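Local atomic coordinates of tyrosine--tRNA ligase, mitochondrial (Emericella nidulans, PDB entry 5IHX), a protein that probably attaches tyrosine to mitochondrial tRNA(Tyr) at the cost of ATP, here as a truncated chain with the catalytic domain and the helices after it. Residues H48-G52 / Y243-L247; F102-T108 / T167-W173; R183-Y188 / T255-V261; A360-V364 / A373-S377. All coordinates share one frame; numbering follows the deposited sequence.

Contact 1 of 4, residues H48-G52 / Y243-L247; sequences HDVVG and YGNIL
The amide N of Leu247 donates to Tyr243 O at 2.8 Å, closing the helical turn that sets Tyr243, Ile246 and Leu247 round Val51. No hydrogen bond crosses the contact, so the two segments meet mainly through carbon. Val51 has the largest share. Its CG1 is anti to the backbone N (chi1 -177°) and reaches the helix backbone, lying 3.5 Å from Leu247 CA, a tight fit. The other methyl, CG2, sits between two side chains. It touches Ile246 CG2 at 3.6 Å and Tyr243 CD2 at 3.7 Å, and it comes at the phenol ring obliquely. Asp49 also reaches this ring, with its CB 3.9 Å from Tyr243 CD2. Val50 turns its side chain away from the helix, but its carbonyl O lies at the edge of the Tyr243 ring, near the ring plane, 4.0 Å from CE2. The same Val50 O takes a weak bond from Gly52 N at 2.9 Å, which makes Val51 the centre of an inverse gamma turn. Within this chain, strand 50-51 is an outermost strand of the Rossmann-type catalytic domain's sheet. It runs antiparallel to strand 277-280, where Val51 pairs with Gly278. Helix 243-259 follows strand 235-238 of that sheet and packs here against the edge strand, while Ile246 also touches Trp225 on helix 212-229.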
loop_
_atom_site.group_PDB
_atom_site.type_symbol
_atom_site.label_atom_id
_atom_site.label_comp_id
_atom_site.label_asym_id
_atom_site.label_seq_id
_atom_site.Cartn_x
_atom_site.Cartn_y
_atom_site.Cartn_z
ATOM N N HIS A 48 13.628 -6.981 28.184
ATOM C CA HIS A 48 13.223 -8.377 28.080
ATOM C C HIS A 48 14.072 -9.078 27.022
ATOM O O HIS A 48 14.895 -9.938 27.343
ATOM C CB HIS A 48 11.738 -8.489 27.738
ATOM C CG HIS A 48 11.259 -9.901 27.599
ATOM N ND1 HIS A 48 11.415 -10.837 28.595
ATOM C CD2 HIS A 48 10.632 -10.533 26.579
ATOM C CE1 HIS A 48 10.901 -11.991 28.197
ATOM N NE2 HIS A 48 10.420 -11.831 26.979
ATOM N N ASP A 49 13.856 -8.709 25.762
ATOM C CA ASP A 49 14.652 -9.218 24.648
ATOM C C ASP A 49 15.294 -8.081 23.869
ATOM O O ASP A 49 14.699 -7.018 23.701
ATOM C CB ASP A 49 13.791 -10.053 23.692
ATOM C CG ASP A 49 13.411 -11.404 24.269
ATOM O OD1 ASP A 49 14.183 -11.950 25.087
ATOM O OD2 ASP A 49 12.340 -11.925 23.890
ATOM N N VAL A 50 16.513 -8.318 23.393
ATOM C CA VAL A 50 17.171 -7.403 22.475
ATOM C C VAL A 50 16.958 -7.906 21.055
ATOM O O VAL A 50 17.280 -9.049 20.738
ATOM C CB VAL A 50 18.680 -7.274 22.769
ATOM C CG1 VAL A 50 19.372 -6.428 21.697
ATOM C CG2 VAL A 50 18.905 -6.686 24.151
ATOM N N VAL A 51 16.402 -7.047 20.209
ATOM C CA VAL A 51 16.222 -7.377 18.803
ATOM C C VAL A 51 17.547 -7.152 18.088
ATOM O O VAL A 51 17.776 -6.106 17.481
ATOM C CB VAL A 51 15.111 -6.533 18.158
ATOM C CG1 VAL A 51 14.896 -6.956 16.712
ATOM C CG2 VAL A 51 13.819 -6.680 18.946
ATOM N N GLY A 52 18.417 -8.152 18.180
ATOM C CA GLY A 52 19.781 -8.044 17.704
ATOM C C GLY A 52 20.718 -8.533 18.788
ATOM O O GLY A 52 20.320 -9.317 19.651
ATOM N N TYR A 243 8.404 -7.810 19.255
ATOM C CA TYR A 243 9.670 -8.366 18.788
ATOM C C TYR A 243 9.661 -8.559 17.274
ATOM O O TYR A 243 10.582 -8.126 16.582
ATOM C CB TYR A 243 9.972 -9.697 19.478
ATOM C CG TYR A 243 11.358 -10.216 19.175
ATOM C CD1 TYR A 243 11.599 -10.994 18.050
ATOM C CD2 TYR A 243 12.429 -9.917 20.004
ATOM C CE1 TYR A 243 12.865 -11.464 17.764
ATOM C CE2 TYR A 243 13.699 -10.382 19.727
ATOM C CZ TYR A 243 13.911 -11.156 18.606
ATOM O OH TYR A 243 15.175 -11.622 18.324
ATOM N N GLY A 244 8.612 -9.205 16.772
ATOM C CA GLY A 244 8.472 -9.466 15.350
ATOM C C GLY A 244 8.521 -8.214 14.494
ATOM O O GLY A 244 9.274 -8.157 13.520
ATOM N N ASN A 245 7.717 -7.213 14.843
ATOM C CA ASN A 245 7.689 -5.961 14.088
ATOM C C ASN A 245 9.024 -5.229 14.126
ATOM O O ASN A 245 9.456 -4.666 13.121
ATOM C CB ASN A 245 6.584 -5.037 14.607
ATOM C CG ASN A 245 5.190 -5.566 14.314
ATOM O OD1 ASN A 245 4.985 -6.311 13.355
ATOM N ND2 ASN A 245 4.222 -5.168 15.131
ATOM N N ILE A 246 9.675 -5.230 15.284
ATOM C CA ILE A 246 10.953 -4.545 15.423
ATOM C C ILE A 246 12.030 -5.293 14.637
ATOM O O ILE A 246 12.880 -4.669 14.005
ATOM C CB ILE A 246 11.362 -4.406 16.906
ATOM C CG1 ILE A 246 10.360 -3.508 17.635
ATOM C CG2 ILE A 246 12.771 -3.821 17.028
ATOM C CD1 ILE A 246 10.577 -3.405 19.133
ATOM N N LEU A 247 11.986 -6.622 14.671
ATOM C CA LEU A 247 12.924 -7.440 13.903
ATOM C C LEU A 247 12.781 -7.139 12.414
ATOM O O LEU A 247 13.771 -6.901 11.719
ATOM C CB LEU A 247 12.696 -8.931 14.170
ATOM C CG LEU A 247 13.553 -9.909 13.358
ATOM C CD1 LEU A 247 15.039 -9.753 13.659
ATOM C CD2 LEU A 247 13.109 -11.337 13.626
#

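Contact 2 of 4, residues F102-T108 / T167-W173; sequences FLLGGAT and TNNNVWW. With TYR (tyrosine), chain C.
Asn169 turns its amide across to Ala107 and Thr108 and uses both ends of it. Its CG stands between the backbone N and the carbonyl carbon (chi1 63°), which points the amide at the other segment. OD1 accepts from Ala107 N at 2.9 Å. ND2 donates to Thr108 OG1 at 3.0 Å, with the hydroxyl almost in the amide plane. Asp224 takes a second bond from this ND2, and Asp73 is a further partner of the hydroxyl. Asn168 OD1 serves both segments: it accepts from Asn170 N at 2.9 Å, a capping bond at the turn leading into helix 170-173 with the donor above the carbonyl plane, and weakly from Gly106 N. Ala107 CB presses on Trp173 CB at 3.3 Å and meets the indole obliquely. Trp172 CD1 lies over one face of the Trp173 ring, and both indole NE1 atoms donate to Asp224. Leu103 splits its branches: CD1 comes obliquely to Trp172 CH2 at 4.0 Å, and CD2 lies 3.1 Å from the OH of the bound tyrosine. Ahead of these side chains the backbones pair as parallel strands, with Thr167 N bonded to Phe102 O at 2.9 Å and Leu104 N to Thr167 O at 2.8 Å. Ala107 packs on Leu179, and Trp173 on Leu178, of the second subunit. Parallel strands whose C-terminal ends lead into a substrate pocket are characteristic of the Rossmann-type catalytic domain of class I synthetases, and here the pocket holds tyrosine.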
loop_
_atom_site.group_PDB
_atom_site.type_symbol
_atom_site.label_atom_id
_atom_site.label_comp_id
_atom_site.label_asym_id
_atom_site.label_seq_id
_atom_site.Cartn_x
_atom_site.Cartn_y
_atom_site.Cartn_z
ATOM N N PHE A 102 8.333 10.101 21.190
ATOM C CA PHE A 102 7.062 9.412 21.364
ATOM C C PHE A 102 6.316 9.463 20.045
ATOM O O PHE A 102 5.977 10.546 19.567
ATOM C CB PHE A 102 6.219 10.056 22.472
ATOM C CG PHE A 102 6.873 10.049 23.826
ATOM C CD1 PHE A 102 6.404 9.212 24.824
ATOM C CD2 PHE A 102 7.947 10.877 24.105
ATOM C CE1 PHE A 102 6.991 9.200 26.073
ATOM C CE2 PHE A 102 8.539 10.868 25.355
ATOM C CZ PHE A 102 8.059 10.028 26.339
ATOM N N LEU A 103 6.060 8.299 19.460
ATOM C CA LEU A 103 5.374 8.232 18.177
ATOM C C LEU A 103 3.919 7.822 18.349
ATOM O O LEU A 103 3.624 6.710 18.783
ATOM C CB LEU A 103 6.079 7.250 17.240
ATOM C CG LEU A 103 5.452 7.116 15.851
ATOM C CD1 LEU A 103 5.587 8.419 15.080
ATOM C CD2 LEU A 103 6.082 5.970 15.087
ATOM N N LEU A 104 3.014 8.728 17.996
ATOM C CA LEU A 104 1.587 8.442 18.042
ATOM C C LEU A 104 1.157 7.914 16.679
ATOM O O LEU A 104 1.283 8.599 15.665
ATOM C CB LEU A 104 0.798 9.697 18.424
ATOM C CG LEU A 104 -0.716 9.551 18.590
ATOM C CD1 LEU A 104 -1.070 8.530 19.664
ATOM C CD2 LEU A 104 -1.334 10.902 18.913
ATOM N N GLY A 105 0.655 6.685 16.663
ATOM C CA GLY A 105 0.305 6.022 15.420
ATOM C C GLY A 105 -1.073 6.386 14.910
ATOM O O GLY A 105 -1.940 5.524 14.805
ATOM N N GLY A 106 -1.273 7.656 14.577
ATOM C CA GLY A 106 -2.567 8.115 14.108
ATOM C C GLY A 106 -2.994 7.411 12.832
ATOM O O GLY A 106 -4.157 7.038 12.680
ATOM N N ALA A 107 -2.049 7.229 11.914
ATOM C CA ALA A 107 -2.330 6.569 10.643
ATOM C C ALA A 107 -2.385 5.053 10.815
ATOM O O ALA A 107 -3.331 4.404 10.373
ATOM C CB ALA A 107 -1.285 6.941 9.610
ATOM N N THR A 108 -1.364 4.492 11.457
ATOM C CA THR A 108 -1.242 3.044 11.577
ATOM C C THR A 108 -2.344 2.442 12.443
ATOM O O THR A 108 -2.580 1.234 12.406
ATOM C CB THR A 108 0.124 2.646 12.170
ATOM O OG1 THR A 108 0.402 3.455 13.319
ATOM C CG2 THR A 108 1.233 2.833 11.146
ATOM N N THR A 167 5.535 13.021 18.054
ATOM C CA THR A 167 5.241 13.060 16.626
ATOM C C THR A 167 4.104 12.107 16.270
ATOM O O THR A 167 4.034 10.987 16.776
ATOM C CB THR A 167 6.484 12.698 15.787
ATOM O OG1 THR A 167 7.553 13.598 16.097
ATOM C CG2 THR A 167 6.175 12.773 14.294
ATOM N N ASN A 168 3.207 12.578 15.410
ATOM C CA ASN A 168 2.139 11.755 14.854
ATOM C C ASN A 168 2.548 11.274 13.463
ATOM O O ASN A 168 2.907 12.085 12.613
ATOM C CB ASN A 168 0.836 12.555 14.786
ATOM C CG ASN A 168 -0.371 11.695 14.457
ATOM O OD1 ASN A 168 -0.266 10.687 13.756
ATOM N ND2 ASN A 168 -1.533 12.102 14.956
ATOM N N ASN A 169 2.509 9.965 13.224
ATOM C CA ASN A 169 2.966 9.441 11.940
ATOM C C ASN A 169 2.016 9.814 10.797
ATOM O O ASN A 169 2.303 9.535 9.637
ATOM C CB ASN A 169 3.174 7.919 12.003
ATOM C CG ASN A 169 1.900 7.144 12.288
ATOM O OD1 ASN A 169 0.802 7.697 12.330
ATOM N ND2 ASN A 169 2.050 5.838 12.482
ATOM N N ASN A 170 0.888 10.437 11.134
ATOM C CA ASN A 170 0.029 11.069 10.133
ATOM C C ASN A 170 0.785 12.124 9.333
ATOM O O ASN A 170 0.421 12.432 8.198
ATOM C CB ASN A 170 -1.187 11.734 10.790
ATOM C CG ASN A 170 -2.382 10.810 10.898
ATOM O OD1 ASN A 170 -2.602 9.948 10.046
ATOM N ND2 ASN A 170 -3.182 11.005 11.941
ATOM N N VAL A 171 1.822 12.688 9.945
ATOM C CA VAL A 171 2.625 13.728 9.310
ATOM C C VAL A 171 3.130 13.287 7.937
ATOM O O VAL A 171 3.188 14.097 7.014
ATOM C CB VAL A 171 3.818 14.135 10.210
ATOM C CG1 VAL A 171 4.873 14.916 9.423
ATOM C CG2 VAL A 171 3.332 14.961 11.385
ATOM N N TRP A 172 3.491 12.014 7.802
ATOM C CA TRP A 172 3.912 11.491 6.506
ATOM C C TRP A 172 2.860 10.587 5.855
ATOM O O TRP A 172 2.695 10.624 4.637
ATOM C CB TRP A 172 5.250 10.742 6.621
ATOM C CG TRP A 172 5.381 9.744 7.741
ATOM C CD1 TRP A 172 4.975 8.439 7.730
ATOM C CD2 TRP A 172 6.007 9.957 9.015
ATOM N NE1 TRP A 172 5.293 7.834 8.923
ATOM C CE2 TRP A 172 5.927 8.743 9.728
ATOM C CE3 TRP A 172 6.618 11.058 9.624
ATOM C CZ2 TRP A 172 6.431 8.603 11.019
ATOM C CZ3 TRP A 172 7.116 10.915 10.906
ATOM C CH2 TRP A 172 7.022 9.697 11.588
ATOM N N TRP A 173 2.143 9.791 6.642
ATOM C CA TRP A 173 1.196 8.837 6.056
ATOM C C TRP A 173 0.010 9.487 5.348
ATOM O O TRP A 173 -0.658 8.842 4.541
ATOM C CB TRP A 173 0.670 7.875 7.123
ATOM C CG TRP A 173 1.658 6.824 7.505
ATOM C CD1 TRP A 173 2.101 6.531 8.759
ATOM C CD2 TRP A 173 2.339 5.930 6.617
ATOM N NE1 TRP A 173 3.013 5.504 8.710
ATOM C CE2 TRP A 173 3.178 5.120 7.405
ATOM C CE3 TRP A 173 2.321 5.738 5.233
ATOM C CZ2 TRP A 173 3.991 4.133 6.855
ATOM C CZ3 TRP A 173 3.127 4.760 4.688
ATOM C CH2 TRP A 173 3.951 3.967 5.498
HETATM N N TYR C . 2.566 -1.313 16.484
HETATM C CA TYR C . 2.729 -0.831 17.886
HETATM C C TYR C . 1.623 -1.378 18.782
HETATM O O TYR C . 1.802 -1.540 19.990
HETATM C CB TYR C . 2.732 0.697 17.930
HETATM C CG TYR C . 3.676 1.325 16.935
HETATM C CD1 TYR C . 5.051 1.163 17.058
HETATM C CD2 TYR C . 3.197 2.077 15.870
HETATM C CE1 TYR C . 5.919 1.733 16.152
HETATM C CE2 TYR C . 4.056 2.650 14.959
HETATM C CZ TYR C . 5.417 2.477 15.105
HETATM O OH TYR C . 6.280 3.045 14.200
HETATM O OXT TYR C . 0.521 -1.665 18.315
#

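Contact 3 of 4, residues R183-Y188 / T255-V261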
loop_
_atom_site.group_PDB
_atom_site.type_symbol
_atom_site.label_atom_id
_atom_site.label_comp_id
_atom_site.label_asym_id
_atom_site.label_seq_id
_atom_site.Cartn_x
_atom_site.Cartn_y
_atom_site.Cartn_z
ATOM N N ARG A 183 8.723 1.406 -4.169
ATOM C CA ARG A 183 10.008 1.623 -4.820
ATOM C C ARG A 183 11.174 1.458 -3.845
ATOM O O ARG A 183 12.158 0.783 -4.150
ATOM C CB ARG A 183 10.064 3.020 -5.450
ATOM C CG ARG A 183 11.479 3.500 -5.757
ATOM C CD ARG A 183 11.487 4.772 -6.582
ATOM N NE ARG A 183 10.825 5.874 -5.890
ATOM C CZ ARG A 183 11.368 6.562 -4.890
ATOM N NH1 ARG A 183 12.583 6.259 -4.452
ATOM N NH2 ARG A 183 10.695 7.550 -4.320
ATOM N N ASP A 184 11.056 2.075 -2.672
ATOM C CA ASP A 184 12.172 2.155 -1.729
ATOM C C ASP A 184 12.206 1.013 -0.715
ATOM O O ASP A 184 13.237 0.780 -0.083
ATOM C CB ASP A 184 12.124 3.492 -0.980
ATOM C CG ASP A 184 12.485 4.674 -1.865
ATOM O OD1 ASP A 184 13.206 4.480 -2.869
ATOM O OD2 ASP A 184 12.048 5.802 -1.552
ATOM N N LEU A 185 11.089 0.307 -0.558
ATOM C CA LEU A 185 11.008 -0.781 0.417
ATOM C C LEU A 185 10.348 -2.031 -0.156
ATOM O O LEU A 185 10.933 -3.113 -0.121
ATOM C CB LEU A 185 10.247 -0.320 1.666
ATOM C CG LEU A 185 9.953 -1.395 2.717
ATOM C CD1 LEU A 185 11.231 -2.070 3.191
ATOM C CD2 LEU A 185 9.200 -0.793 3.894
ATOM N N GLY A 186 9.138 -1.882 -0.686
ATOM C CA GLY A 186 8.356 -3.019 -1.146
ATOM C C GLY A 186 9.049 -3.885 -2.184
ATOM O O GLY A 186 8.858 -5.101 -2.217
ATOM N N ALA A 187 9.860 -3.261 -3.031
ATOM C CA ALA A 187 10.535 -3.976 -4.111
ATOM C C ALA A 187 11.629 -4.905 -3.589
ATOM O O ALA A 187 12.057 -5.822 -4.290
ATOM C CB ALA A 187 11.121 -2.985 -5.107
ATOM N N TYR A 188 12.073 -4.666 -2.358
ATOM C CA TYR A 188 13.203 -5.394 -1.783
ATOM C C TYR A 188 12.779 -6.364 -0.682
ATOM O O TYR A 188 13.620 -7.023 -0.074
ATOM C CB TYR A 188 14.226 -4.403 -1.232
ATOM C CG TYR A 188 14.615 -3.327 -2.218
ATOM C CD1 TYR A 188 15.448 -3.608 -3.293
ATOM C CD2 TYR A 188 14.140 -2.030 -2.080
ATOM C CE1 TYR A 188 15.802 -2.626 -4.198
ATOM C CE2 TYR A 188 14.488 -1.042 -2.979
ATOM C CZ TYR A 188 15.318 -1.346 -4.038
ATOM O OH TYR A 188 15.665 -0.362 -4.936
ATOM N N THR A 255 17.689 -1.961 4.507
ATOM C CA THR A 255 17.377 -2.036 3.087
ATOM C C THR A 255 17.084 -0.666 2.488
ATOM O O THR A 255 17.652 -0.304 1.457
ATOM C CB THR A 255 16.168 -2.962 2.845
ATOM O OG1 THR A 255 16.505 -4.301 3.230
ATOM C CG2 THR A 255 15.749 -2.954 1.388
ATOM N N ILE A 256 16.192 0.087 3.127
ATOM C CA ILE A 256 15.816 1.406 2.626
ATOM C C ILE A 256 17.044 2.303 2.543
ATOM O O ILE A 256 17.293 2.936 1.518
ATOM C CB ILE A 256 14.743 2.072 3.516
ATOM C CG1 ILE A 256 13.441 1.271 3.472
ATOM C CG2 ILE A 256 14.469 3.499 3.052
ATOM C CD1 ILE A 256 12.443 1.654 4.547
ATOM N N SER A 257 17.812 2.344 3.627
ATOM C CA SER A 257 19.013 3.168 3.688
ATOM C C SER A 257 20.009 2.760 2.606
ATOM O O SER A 257 20.719 3.598 2.051
ATOM C CB SER A 257 19.663 3.056 5.070
ATOM O OG SER A 257 20.828 3.856 5.151
ATOM N N LYS A 258 20.045 1.465 2.310
ATOM C CA LYS A 258 21.010 0.913 1.367
ATOM C C LYS A 258 20.599 1.124 -0.091
ATOM O O LYS A 258 21.455 1.212 -0.969
ATOM C CB LYS A 258 21.195 -0.584 1.639
ATOM C CG LYS A 258 22.282 -1.247 0.808
ATOM C CD LYS A 258 22.379 -2.733 1.112
ATOM N N ASN A 259 19.295 1.224 -0.339
ATOM C CA ASN A 259 18.770 1.242 -1.705
ATOM C C ASN A 259 18.015 2.515 -2.070
ATOM O O ASN A 259 17.540 2.649 -3.197
ATOM C CB ASN A 259 17.843 0.042 -1.925
ATOM C CG ASN A 259 18.549 -1.285 -1.737
ATOM O OD1 ASN A 259 18.208 -2.063 -0.847
ATOM N ND2 ASN A 259 19.536 -1.555 -2.583
ATOM N N THR A 260 17.890 3.444 -1.128
ATOM C CA THR A 260 17.176 4.682 -1.409
ATOM C C THR A 260 17.903 5.469 -2.494
ATOM O O THR A 260 19.132 5.525 -2.518
ATOM C CB THR A 260 17.014 5.554 -0.145
ATOM O OG1 THR A 260 16.273 6.736 -0.475
ATOM C CG2 THR A 260 18.369 5.955 0.423
ATOM N N VAL A 261 17.128 6.068 -3.391
ATOM C CA VAL A 261 17.674 6.766 -4.551
ATOM C C VAL A 261 18.082 8.201 -4.213
ATOM O O VAL A 261 18.805 8.844 -4.975
ATOM C CB VAL A 261 16.662 6.771 -5.722
ATOM C CG1 VAL A 261 16.316 5.343 -6.126
ATOM C CG2 VAL A 261 15.400 7.548 -5.356
#
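Tyr188 lies against Thr255 and Asn259 where the chain leaving helix 178-186 meets the last turn of helix 243-259. Both belong to the Rossmann-type catalytic domain, the first probably in the insertion that joins the two halves of the fold, as in related class I synthetases. Tyr188 CB starts the contact, 3.4 Å from Thr255 CG2. The ring atom CG is still beside this methyl, at 3.8 Å. Thr255 can offer the methyl because its OG1 is anti to the carbonyl carbon (chi1 -64°) and bonded to Gly251 O, which turns CG2 to the tyrosine. Further out, Asn259 takes over. Its CB stands over one face of the Tyr188 ring, 3.9 Å from the centroid, in a CH-pi contact. The closest ring atom to this CB is CZ, at 3.6 Å. The Tyr188 OH ends the path 3.7 Å from Asn259 CB. Gly186, two residues earlier, makes backbone hydrogen bonds to the second subunit, consistent with the dimer role of this region in tyrosyl-tRNA synthetases. Ile256 also touches Trp223 and Trp226 of helix 212-229. Ile256 CG1 lies 4.0 Å from Leu185 CB and 3.6 Å from Asp184 O.

Contact 4 of 4, residues A360-V364 / A373-S377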
loop_
_atom_site.group_PDB
_atom_site.type_symbol
_atom_site.label_atom_id
_atom_site.label_comp_id
_atom_site.label_asym_id
_atom_site.label_seq_id
_atom_site.Cartn_x
_atom_site.Cartn_y
_atom_site.Cartn_z
ATOM N N ALA A 360 3.277 2.675 44.867
ATOM C CA ALA A 360 2.039 3.357 44.512
ATOM C C ALA A 360 2.217 4.869 44.543
ATOM O O ALA A 360 1.748 5.576 43.653
ATOM C CB ALA A 360 0.919 2.936 45.452
ATOM N N TYR A 361 2.898 5.361 45.573
ATOM C CA TYR A 361 3.096 6.795 45.730
ATOM C C TYR A 361 3.903 7.364 44.571
ATOM O O TYR A 361 3.509 8.358 43.959
ATOM C CB TYR A 361 3.800 7.103 47.055
ATOM C CG TYR A 361 3.984 8.585 47.302
ATOM C CD1 TYR A 361 3.058 9.306 48.041
ATOM C CD2 TYR A 361 5.081 9.264 46.785
ATOM C CE1 TYR A 361 3.220 10.661 48.264
ATOM C CE2 TYR A 361 5.252 10.615 47.000
ATOM C CZ TYR A 361 4.318 11.310 47.739
ATOM O OH TYR A 361 4.487 12.658 47.954
ATOM N N GLU A 362 5.034 6.731 44.281
ATOM C CA GLU A 362 5.922 7.198 43.225
ATOM C C GLU A 362 5.221 7.276 41.876
ATOM O O GLU A 362 5.339 8.275 41.168
ATOM C CB GLU A 362 7.147 6.288 43.118
ATOM C CG GLU A 362 8.156 6.480 44.238
ATOM C CD GLU A 362 8.800 7.855 44.207
ATOM O OE1 GLU A 362 8.953 8.463 45.288
ATOM O OE2 GLU A 362 9.156 8.324 43.103
ATOM N N PHE A 363 4.485 6.229 41.521
ATOM C CA PHE A 363 3.870 6.180 40.205
ATOM C C PHE A 363 2.714 7.166 40.101
ATOM O O PHE A 363 2.504 7.770 39.049
ATOM C CB PHE A 363 3.381 4.772 39.873
ATOM C CG PHE A 363 2.938 4.621 38.448
ATOM C CD1 PHE A 363 3.870 4.462 37.437
ATOM C CD2 PHE A 363 1.596 4.662 38.115
ATOM C CE1 PHE A 363 3.469 4.334 36.122
ATOM C CE2 PHE A 363 1.191 4.534 36.804
ATOM C CZ PHE A 363 2.127 4.371 35.807
ATOM N N VAL A 364 1.964 7.334 41.185
ATOM C CA VAL A 364 0.882 8.313 41.194
ATOM C C VAL A 364 1.468 9.718 41.076
ATOM O O VAL A 364 0.912 10.565 40.383
ATOM C CB VAL A 364 0.006 8.195 42.457
ATOM C CG1 VAL A 364 -0.893 9.425 42.620
ATOM C CG2 VAL A 364 -0.846 6.940 42.392
ATOM N N ALA A 373 -0.644 12.477 44.918
ATOM C CA ALA A 373 0.026 11.374 45.596
ATOM C C ALA A 373 -0.139 11.496 47.109
ATOM O O ALA A 373 -0.429 10.512 47.791
ATOM C CB ALA A 373 1.498 11.335 45.221
ATOM N N ASP A 374 0.048 12.704 47.632
ATOM C CA ASP A 374 -0.132 12.949 49.060
ATOM C C ASP A 374 -1.563 12.653 49.498
ATOM O O ASP A 374 -1.783 11.956 50.485
ATOM C CB ASP A 374 0.225 14.396 49.411
ATOM C CG ASP A 374 1.714 14.675 49.311
ATOM O OD1 ASP A 374 2.513 13.732 49.482
ATOM O OD2 ASP A 374 2.084 15.842 49.066
ATOM N N ALA A 375 -2.533 13.168 48.749
ATOM C CA ALA A 375 -3.937 13.023 49.116
ATOM C C ALA A 375 -4.379 11.561 49.177
ATOM O O ALA A 375 -4.959 11.127 50.172
ATOM C CB ALA A 375 -4.815 13.792 48.140
ATOM N N VAL A 376 -4.110 10.799 48.119
ATOM C CA VAL A 376 -4.596 9.423 48.057
ATOM C C VAL A 376 -3.864 8.513 49.041
ATOM O O VAL A 376 -4.462 7.586 49.581
ATOM C CB VAL A 376 -4.472 8.830 46.632
ATOM C CG1 VAL A 376 -5.280 9.659 45.640
ATOM C CG2 VAL A 376 -3.013 8.724 46.199
ATOM N N SER A 377 -2.583 8.780 49.281
ATOM C CA SER A 377 -1.807 7.969 50.217
ATOM C C SER A 377 -2.278 8.181 51.652
ATOM O O SER A 377 -2.370 7.231 52.431
ATOM C CB SER A 377 -0.314 8.291 50.108
ATOM O OG SER A 377 -0.065 9.664 50.338
#
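A helical hairpin brings Tyr361 and Val364 of helix 354-368 onto Ala373 and Asp374 of helix 370-383. The short segments run roughly antiparallel, at 144°, with their axes 9.4 Å apart at closest approach. Tyr361 carries its CG anti to the backbone N (chi1 -178°), and this swings the phenol across to the second helix. Ala373 CB sits over one face of the ring, 3.8 Å from its centroid, in a CH-pi contact. Its nearest ring atom is CE1, at 3.6 Å. At the ring tip, Tyr361 OH donates to Asp374 OD1 at 2.7 Å. The acceptor lies near the ring plane, but the hydroxyl meets it from above the carboxylate plane. The second oxygen, OD2, forms a salt bridge with Lys370. The charge on Lys370 would be expected to favour the ionised form of Asp374. The hairpin is part of the helical region that follows the Rossmann-type domain in this family and that in relatives binds the tRNA anticodon. Ser377 OG comes to the edge of the Tyr361 ring, 3.9 Å from CD1. It lies within bonding distance of Ala373 O and Asp374 O, the choice not settled. The rest of the packing is apolar. Val364 CG1 lies 3.7 Å from Ala373 CA and reaches Val376 CG2 at 4.2 Å. Helix 309-317 borders the hairpin: Tyr313 touches Ala360 and Ser377, and Thr309 touches Val376.

Overall arrangement
Contacts 1, 2 and 3 belong to the Rossmann-type catalytic part, and contact 4 to the helical region near the end of the construct. Contacts 1 and 2 reach opposite outer strands of one sheet, with centres about 21 Å apart. The segments of contact 2 fall between those of contact 1 in the chain. Contact 3 shares helix 243-259 with contact 1, and their segments alternate. Helices 170-173 and 178-186 link contacts 2 and 3, and both contacts touch the second subunit. Contact 2 therefore brings a pocket residue, Leu103, and residues at the subunit interface into one contact. Contact 4 comes last, its centre about 49 Å from that of contact 3, across the chain's centre.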